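Long-range contacts in Amy13K (Eubacterium rectale DSM 17629, PDB 6B3P), which binds starch-type glucans through two family 26 carbohydrate-binding modules of a gut bacterium's surface-anchored alpha-amylase, probably holding the enzyme on its substrate: residues T104-A109 and W150-Y155; I116-W121 and F163-N168. One frame throughout, in Å; residues are numbered along the deposited sequence.

In the fold
Interactions 1 and 2 belong to the second CBM26 module and pair strands in its two facing sheets: 101-108 with 150-157 in one, 116-121 with 163-168 in the other. The chain alternates between the sheets, passing from 101-108 to 116-121 and from 150-157 to 163-168. Between them lies a shared core, where Phe167 of interaction 2 packs on Ile105 and Tyr107 of interaction 1, and Tyr155 OH probably hydrogen-bonds to Asn118 OD1. Their other faces differ. In interaction 1 that face carries a histidine-carboxylate bond and a tryptophan, with partly exposed residues among them; in interaction 2, a more buried contact, it holds the aromatic groups that meet the glucan.

Interaction 1. Residues T104-A109 and W150-Y155. With FMT (formic acid), chain T.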
loop_
_atom_site.group_PDB
_atom_site.type_symbol
_atom_site.label_atom_id
_atom_site.label_comp_id
_atom_site.label_asym_id
_atom_site.label_seq_id
_atom_site.Cartn_x
_atom_site.Cartn_y
_atom_site.Cartn_z
ATOM N N THR A 104 3.453 -3.086 4.091
ATOM C CA THR A 104 4.714 -3.563 3.533
ATOM C C THR A 104 5.671 -2.398 3.332
ATOM O O THR A 104 5.318 -1.403 2.701
ATOM C CB THR A 104 4.496 -4.282 2.185
ATOM O OG1 THR A 104 3.546 -5.341 2.357
ATOM C CG2 THR A 104 5.809 -4.853 1.647
ATOM N N ILE A 105 6.879 -2.523 3.872
ATOM C CA ILE A 105 7.881 -1.467 3.759
ATOM C C ILE A 105 9.175 -2.015 3.167
ATOM O O ILE A 105 9.768 -2.954 3.703
ATOM C CB ILE A 105 8.174 -0.818 5.124
ATOM C CG1 ILE A 105 6.873 -0.354 5.785
ATOM C CG2 ILE A 105 9.121 0.366 4.957
ATOM C CD1 ILE A 105 7.017 0.020 7.249
ATOM N N HIS A 106 9.598 -1.417 2.057
ATOM C CA HIS A 106 10.824 -1.804 1.372
ATOM C C HIS A 106 11.952 -0.839 1.716
ATOM O O HIS A 106 11.771 0.377 1.652
ATOM C CB HIS A 106 10.613 -1.828 -0.144
ATOM C CG HIS A 106 9.440 -2.649 -0.580
ATOM N ND1 HIS A 106 9.398 -4.020 -0.440
ATOM C CD2 HIS A 106 8.270 -2.296 -1.164
ATOM C CE1 HIS A 106 8.252 -4.474 -0.913
ATOM N NE2 HIS A 106 7.549 -3.448 -1.359
ATOM N N TYR A 107 13.111 -1.380 2.083
ATOM C CA TYR A 107 14.285 -0.557 2.356
ATOM C C TYR A 107 15.450 -0.902 1.439
ATOM O O TYR A 107 15.814 -2.067 1.286
ATOM C CB TYR A 107 14.731 -0.705 3.807
ATOM C CG TYR A 107 15.929 0.152 4.130
ATOM C CD1 TYR A 107 15.842 1.538 4.092
ATOM C CD2 TYR A 107 17.152 -0.419 4.459
ATOM C CE1 TYR A 107 16.934 2.332 4.378
ATOM C CE2 TYR A 107 18.252 0.367 4.748
ATOM C CZ TYR A 107 18.137 1.741 4.705
ATOM O OH TYR A 107 19.228 2.527 4.993
ATOM N N LEU A 108 16.039 0.132 0.848
ATOM C CA LEU A 108 17.193 -0.023 -0.024
ATOM C C LEU A 108 18.488 0.080 0.770
ATOM O O LEU A 108 18.927 1.178 1.114
ATOM C CB LEU A 108 17.176 1.037 -1.122
ATOM C CG LEU A 108 18.380 1.063 -2.063
ATOM C CD1 LEU A 108 18.499 -0.244 -2.824
ATOM C CD2 LEU A 108 18.249 2.231 -3.016
ATOM N N ALA A 109 19.099 -1.064 1.055
ATOM C CA ALA A 109 20.360 -1.089 1.782
ATOM C C ALA A 109 21.531 -0.833 0.839
ATOM O O ALA A 109 21.706 -1.539 -0.156
ATOM C CB ALA A 109 20.537 -2.418 2.492
ATOM N N TRP A 150 17.383 -4.295 -2.136
ATOM C CA TRP A 150 16.212 -3.984 -1.324
ATOM C C TRP A 150 15.935 -5.077 -0.298
ATOM O O TRP A 150 16.204 -6.254 -0.543
ATOM C CB TRP A 150 14.980 -3.791 -2.208
ATOM C CG TRP A 150 15.020 -2.553 -3.050
ATOM C CD1 TRP A 150 15.529 -2.436 -4.310
ATOM C CD2 TRP A 150 14.524 -1.257 -2.695
ATOM N NE1 TRP A 150 15.382 -1.146 -4.763
ATOM C CE2 TRP A 150 14.767 -0.403 -3.790
ATOM C CE3 TRP A 150 13.899 -0.734 -1.559
ATOM C CZ2 TRP A 150 14.409 0.942 -3.782
ATOM C CZ3 TRP A 150 13.544 0.603 -1.553
ATOM C CH2 TRP A 150 13.799 1.425 -2.657
ATOM N N TYR A 151 15.398 -4.672 0.850
ATOM C CA TYR A 151 14.947 -5.605 1.875
ATOM C C TYR A 151 13.509 -5.275 2.245
ATOM O O TYR A 151 13.082 -4.126 2.131
ATOM C CB TYR A 151 15.847 -5.546 3.109
ATOM C CG TYR A 151 17.246 -6.064 2.867
ATOM C CD1 TYR A 151 18.168 -5.317 2.144
ATOM C CD2 TYR A 151 17.649 -7.296 3.366
ATOM C CE1 TYR A 151 19.448 -5.785 1.919
ATOM C CE2 TYR A 151 18.929 -7.772 3.148
ATOM C CZ TYR A 151 19.823 -7.012 2.423
ATOM O OH TYR A 151 21.096 -7.483 2.205
ATOM N N ASP A 152 12.769 -6.284 2.693
ATOM C CA ASP A 152 11.346 -6.129 2.967
ATOM C C ASP A 152 10.997 -6.435 4.418
ATOM O O ASP A 152 11.601 -7.305 5.044
ATOM C CB ASP A 152 10.526 -7.045 2.054
ATOM C CG ASP A 152 10.908 -6.911 0.596
ATOM O OD1 ASP A 152 11.146 -5.772 0.142
ATOM O OD2 ASP A 152 10.973 -7.948 -0.096
ATOM N N VAL A 153 10.021 -5.701 4.939
ATOM C CA VAL A 153 9.401 -6.032 6.214
ATOM C C VAL A 153 7.897 -5.824 6.077
ATOM O O VAL A 153 7.446 -4.893 5.407
ATOM C CB VAL A 153 9.962 -5.183 7.378
ATOM C CG1 VAL A 153 9.609 -3.713 7.201
ATOM C CG2 VAL A 153 9.452 -5.708 8.717
ATOM N N VAL A 154 7.130 -6.705 6.709
ATOM C CA VAL A 154 5.676 -6.653 6.657
ATOM C C VAL A 154 5.104 -6.675 8.066
ATOM O O VAL A 154 5.364 -7.606 8.832
ATOM C CB VAL A 154 5.089 -7.835 5.854
ATOM C CG1 VAL A 154 3.562 -7.750 5.799
ATOM C CG2 VAL A 154 5.675 -7.873 4.449
ATOM N N TYR A 155 4.332 -5.645 8.398
ATOM C CA TYR A 155 3.642 -5.579 9.680
ATOM C C TYR A 155 2.133 -5.679 9.488
ATOM O O TYR A 155 1.534 -4.898 8.749
ATOM C CB TYR A 155 4.009 -4.294 10.420
ATOM C CG TYR A 155 5.434 -4.307 10.909
ATOM C CD1 TYR A 155 5.816 -5.141 11.950
ATOM C CD2 TYR A 155 6.401 -3.501 10.325
ATOM C CE1 TYR A 155 7.118 -5.170 12.399
ATOM C CE2 TYR A 155 7.706 -3.522 10.768
ATOM C CZ TYR A 155 8.061 -4.358 11.804
ATOM O OH TYR A 155 9.364 -4.377 12.244
HETATM C C FMT T . 8.199 -9.891 8.153
HETATM O O1 FMT T . 8.349 -9.568 6.976
HETATM O O2 FMT T . 8.040 -9.053 9.038
#
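The beta sandwich of the second CBM26 module has this antiparallel strand pair in one of its sheets, with Ile105 facing Val153 and Tyr107 facing Tyr151 as hydrogen-bonded pairs. Each pair makes two N-H...O=C bonds; Tyr107 N to Tyr151 O, at 2.7 Å, lies in the carbonyl plane. Between them His106 stands opposite Asp152 as a non-hydrogen-bonded pair, and here the side chains make the link. The imidazole donates from ND1 to Asp152 OD1 across 2.5 Å, with the acceptor close to the ring plane. The carboxylate is turned well out of that plane, and His106 ND1 meets OD1 from above the carboxylate, not within its plane. Both first torsions place CG beside the backbone N, His106 chi1 at -53° and Asp152 chi1 at -50°, which brings the two groups together above the same face. Two more bonds fix the pair: His106 NE2 meets Glu188 OE2, and Asp152 OD2 takes Asn144 ND2. With carboxylates at both its nitrogens, the imidazole may well carry a positive charge.

On the opposite face, Ile105 CB packs against Val153 CG1 at 3.8 Å, and both side chains press onto Phe167 of the facing sheet. Tyr107 also stacks on Phe167, while its hydroxyl reaches on to Gly193 O. Farther along, Ala109 CB approaches the Tyr151 ring at CE1, 3.6 Å away.

Val154 N points away from strand 101-108 and donates to a formic acid molecule, probably from the crystallisation liquor, with O1 at 3.1 Å. On the His106 face, Trp150 leans across to strand 101-108 and meets Trp208 edge-to-face. Its indole offers a face to Leu108 in a CH-pi contact, Leu108 CB sitting 3.5 Å from the centroid of the Trp150 six-membered ring and only 4° off the normal.

Interaction 2. Residues I116-W121 and F163-N168; sequences IYNYMW and FSCIFN. With GLC (alpha-D-glucopyranose), chain D; GLC (alpha-D-glucopyranose), chain B.
Strands 116-121 and 163-168 run antiparallel at 159°, and three hydrogen-bonded pairs, Tyr117 with Asn168, Tyr119 with Ile166 and Trp121 with Ser164, tie them with two backbone bonds each. The side chains of these pairs share one face. Trp121 folds over its own partner: CG sits between the backbone N and the carbonyl carbon (chi1 73°), which swings the indole across the neighbouring strand. Ser164 CB then lies under one ring face, 3.4 Å from Trp121 CZ2 in a CH-pi contact, while Ser164 OG bonds to Asp179 OD1. Ile166 puts CG1 at the edge of the same indole, in its plane, and brings CD1 to 3.7 Å from Trp121 CZ3. At the other end, the Asn168 amide lies nearly parallel to the Tyr117 ring, its OD1 against Tyr117 CB and also bonded to Asn170 N.

This face is the glucan-binding platform of the CBM26 module, completed by Trp136, Gln174 and Asn177. The glucose of chain D lies over the Trp121 face away from Ser164, a sugar-on-aromatic contact familiar in starch-binding modules. Tyr119 OH hydrogen-bonds to O6 of that glucose at 2.7 Å, with O6 in the ring plane, and touches C6 of the chain B glucose at 3.4 Å. Ile166 CD1 bridges the two sugars, 3.7 Å from O2 of the chain D unit and equally far from O3 of the chain B unit.

The other face turns into the sandwich core. Asn118 aims ND2 at the centre of the Phe167 ring, 3.2 Å above its plane, and makes a weak but straight bond to Cys165 SG; its OD1 is probably held by Tyr155 OH. Met120 bends across Phe163 at about a right angle, a Met-aromatic contact with SD oblique to the ring and CG 3.7 Å from Phe163 CD2.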
loop_
_atom_site.group_PDB
_atom_site.type_symbol
_atom_site.label_atom_id
_atom_site.label_comp_id
_atom_site.label_asym_id
_atom_site.label_seq_id
_atom_site.Cartn_x
_atom_site.Cartn_y
_atom_site.Cartn_z
ATOM N N ILE A 116 20.434 -6.935 7.760
ATOM C CA ILE A 116 19.598 -5.764 7.988
ATOM C C ILE A 116 18.503 -6.074 9.001
ATOM O O ILE A 116 17.955 -7.177 9.023
ATOM C CB ILE A 116 18.953 -5.270 6.675
ATOM C CG1 ILE A 116 20.015 -5.110 5.581
ATOM C CG2 ILE A 116 18.206 -3.957 6.899
ATOM C CD1 ILE A 116 21.106 -4.105 5.911
ATOM N N TYR A 117 18.197 -5.085 9.835
ATOM C CA TYR A 117 17.179 -5.215 10.868
ATOM C C TYR A 117 16.110 -4.140 10.708
ATOM O O TYR A 117 16.368 -3.076 10.146
ATOM C CB TYR A 117 17.807 -5.103 12.260
ATOM C CG TYR A 117 18.803 -6.187 12.591
ATOM C CD1 TYR A 117 20.126 -6.094 12.174
ATOM C CD2 TYR A 117 18.427 -7.297 13.333
ATOM C CE1 TYR A 117 21.041 -7.081 12.481
ATOM C CE2 TYR A 117 19.333 -8.289 13.646
ATOM C CZ TYR A 117 20.640 -8.176 13.218
ATOM O OH TYR A 117 21.550 -9.160 13.527
ATOM N N ASN A 118 14.910 -4.427 11.201
ATOM C CA ASN A 118 13.877 -3.407 11.341
ATOM C C ASN A 118 13.388 -3.337 12.776
ATOM O O ASN A 118 12.938 -4.336 13.338
ATOM C CB ASN A 118 12.700 -3.679 10.407
ATOM C CG ASN A 118 11.651 -2.583 10.466
ATOM O OD1 ASN A 118 10.696 -2.660 11.238
ATOM N ND2 ASN A 118 11.835 -1.546 9.657
ATOM N N TYR A 119 13.490 -2.150 13.362
ATOM C CA TYR A 119 13.017 -1.902 14.715
ATOM C C TYR A 119 11.707 -1.129 14.643
ATOM O O TYR A 119 11.619 -0.142 13.920
ATOM C CB TYR A 119 14.070 -1.132 15.512
ATOM C CG TYR A 119 13.609 -0.703 16.880
ATOM C CD1 TYR A 119 13.604 -1.594 17.942
ATOM C CD2 TYR A 119 13.178 0.593 17.111
ATOM C CE1 TYR A 119 13.181 -1.207 19.193
ATOM C CE2 TYR A 119 12.751 0.991 18.360
ATOM C CZ TYR A 119 12.753 0.084 19.399
ATOM O OH TYR A 119 12.334 0.468 20.655
ATOM N N MET A 120 10.698 -1.586 15.383
ATOM C CA MET A 120 9.341 -1.051 15.263
ATOM C C MET A 120 8.707 -0.751 16.620
ATOM O O MET A 120 8.884 -1.503 17.579
ATOM C CB MET A 120 8.461 -2.041 14.492
ATOM C CG MET A 120 7.077 -1.516 14.131
ATOM S SD MET A 120 5.873 -1.642 15.470
ATOM C CE MET A 120 5.649 -3.418 15.581
ATOM N N TRP A 121 7.962 0.350 16.686
ATOM C CA TRP A 121 7.203 0.696 17.881
ATOM C C TRP A 121 5.953 1.499 17.531
ATOM O O TRP A 121 5.880 2.131 16.477
ATOM C CB TRP A 121 8.074 1.486 18.867
ATOM C CG TRP A 121 8.368 2.910 18.464
ATOM C CD1 TRP A 121 7.779 4.041 18.959
ATOM C CD2 TRP A 121 9.331 3.353 17.497
ATOM N NE1 TRP A 121 8.311 5.154 18.358
ATOM C CE2 TRP A 121 9.266 4.761 17.458
ATOM C CE3 TRP A 121 10.239 2.697 16.661
ATOM C CZ2 TRP A 121 10.073 5.523 16.615
ATOM C CZ3 TRP A 121 11.038 3.456 15.825
ATOM C CH2 TRP A 121 10.952 4.854 15.810
ATOM N N PHE A 163 2.232 3.667 13.010
ATOM C CA PHE A 163 3.361 3.271 13.834
ATOM C C PHE A 163 4.641 3.844 13.249
ATOM O O PHE A 163 4.608 4.554 12.243
ATOM C CB PHE A 163 3.450 1.746 13.940
ATOM C CG PHE A 163 3.592 1.050 12.620
ATOM C CD1 PHE A 163 2.477 0.768 11.849
ATOM C CD2 PHE A 163 4.839 0.664 12.154
ATOM C CE1 PHE A 163 2.603 0.121 10.635
ATOM C CE2 PHE A 163 4.971 0.018 10.940
ATOM C CZ PHE A 163 3.852 -0.254 10.179
ATOM N N SER A 164 5.763 3.541 13.890
ATOM C CA SER A 164 7.058 4.023 13.434
ATOM C C SER A 164 8.046 2.876 13.369
ATOM O O SER A 164 7.885 1.876 14.067
ATOM C CB SER A 164 7.583 5.117 14.363
ATOM O OG SER A 164 6.624 6.145 14.539
ATOM N N CYS A 165 9.066 3.013 12.529
ATOM C CA CYS A 165 10.107 1.999 12.456
ATOM C C CYS A 165 11.438 2.574 11.983
ATOM O O CYS A 165 11.509 3.702 11.494
ATOM C CB CYS A 165 9.680 0.853 11.534
ATOM S SG CYS A 165 9.574 1.299 9.790
ATOM N N ILE A 166 12.492 1.781 12.151
ATOM C CA ILE A 166 13.844 2.167 11.769
ATOM C C ILE A 166 14.552 0.976 11.140
ATOM O O ILE A 166 14.513 -0.127 11.684
ATOM C CB ILE A 166 14.663 2.657 12.987
ATOM C CG1 ILE A 166 14.059 3.936 13.570
ATOM C CG2 ILE A 166 16.126 2.902 12.604
ATOM C CD1 ILE A 166 14.576 4.261 14.953
ATOM N N PHE A 167 15.194 1.196 9.996
ATOM C CA PHE A 167 16.036 0.172 9.388
ATOM C C PHE A 167 17.477 0.397 9.836
ATOM O O PHE A 167 17.917 1.537 9.948
ATOM C CB PHE A 167 15.928 0.205 7.862
ATOM C CG PHE A 167 14.587 -0.236 7.340
ATOM C CD1 PHE A 167 14.307 -1.582 7.160
ATOM C CD2 PHE A 167 13.607 0.693 7.027
ATOM C CE1 PHE A 167 13.076 -1.993 6.678
ATOM C CE2 PHE A 167 12.374 0.287 6.547
ATOM C CZ PHE A 167 12.109 -1.057 6.372
ATOM N N ASN A 168 18.204 -0.687 10.100
ATOM C CA ASN A 168 19.575 -0.583 10.597
ATOM C C ASN A 168 20.366 -1.869 10.373
ATOM O O ASN A 168 19.808 -2.882 9.950
ATOM C CB ASN A 168 19.575 -0.232 12.089
ATOM C CG ASN A 168 19.051 -1.362 12.955
ATOM O OD1 ASN A 168 19.779 -2.301 13.280
ATOM N ND2 ASN A 168 17.786 -1.271 13.344
HETATM C C1 GLC D . 14.079 4.798 18.605
HETATM C C2 GLC D . 13.821 6.205 18.143
HETATM C C3 GLC D . 13.274 7.041 19.273
HETATM C C4 GLC D . 12.084 6.369 19.896
HETATM C C5 GLC D . 12.455 4.974 20.326
HETATM C C6 GLC D . 11.283 4.249 20.950
HETATM O O2 GLC D . 15.001 6.753 17.616
HETATM O O3 GLC D . 12.881 8.288 18.790
HETATM O O4 GLC D . 11.584 7.165 20.963
HETATM O O5 GLC D . 12.919 4.269 19.202
HETATM O O6 GLC D . 11.611 2.974 21.438
HETATM C C1 GLC B . 18.670 2.572 19.723
HETATM C C2 GLC B . 18.470 3.438 18.490
HETATM C C3 GLC B . 17.408 4.470 18.690
HETATM C C4 GLC B . 16.160 3.810 19.187
HETATM C C5 GLC B . 16.444 3.000 20.432
HETATM C C6 GLC B . 15.220 2.279 20.929
HETATM O O1 GLC B . 19.345 3.260 20.779
HETATM O O2 GLC B . 19.644 4.102 18.152
HETATM O O3 GLC B . 17.114 5.130 17.481
HETATM O O4 GLC B . 15.212 4.816 19.454
HETATM O O5 GLC B . 17.420 2.059 20.135
HETATM O O6 GLC B . 15.430 1.678 22.168
#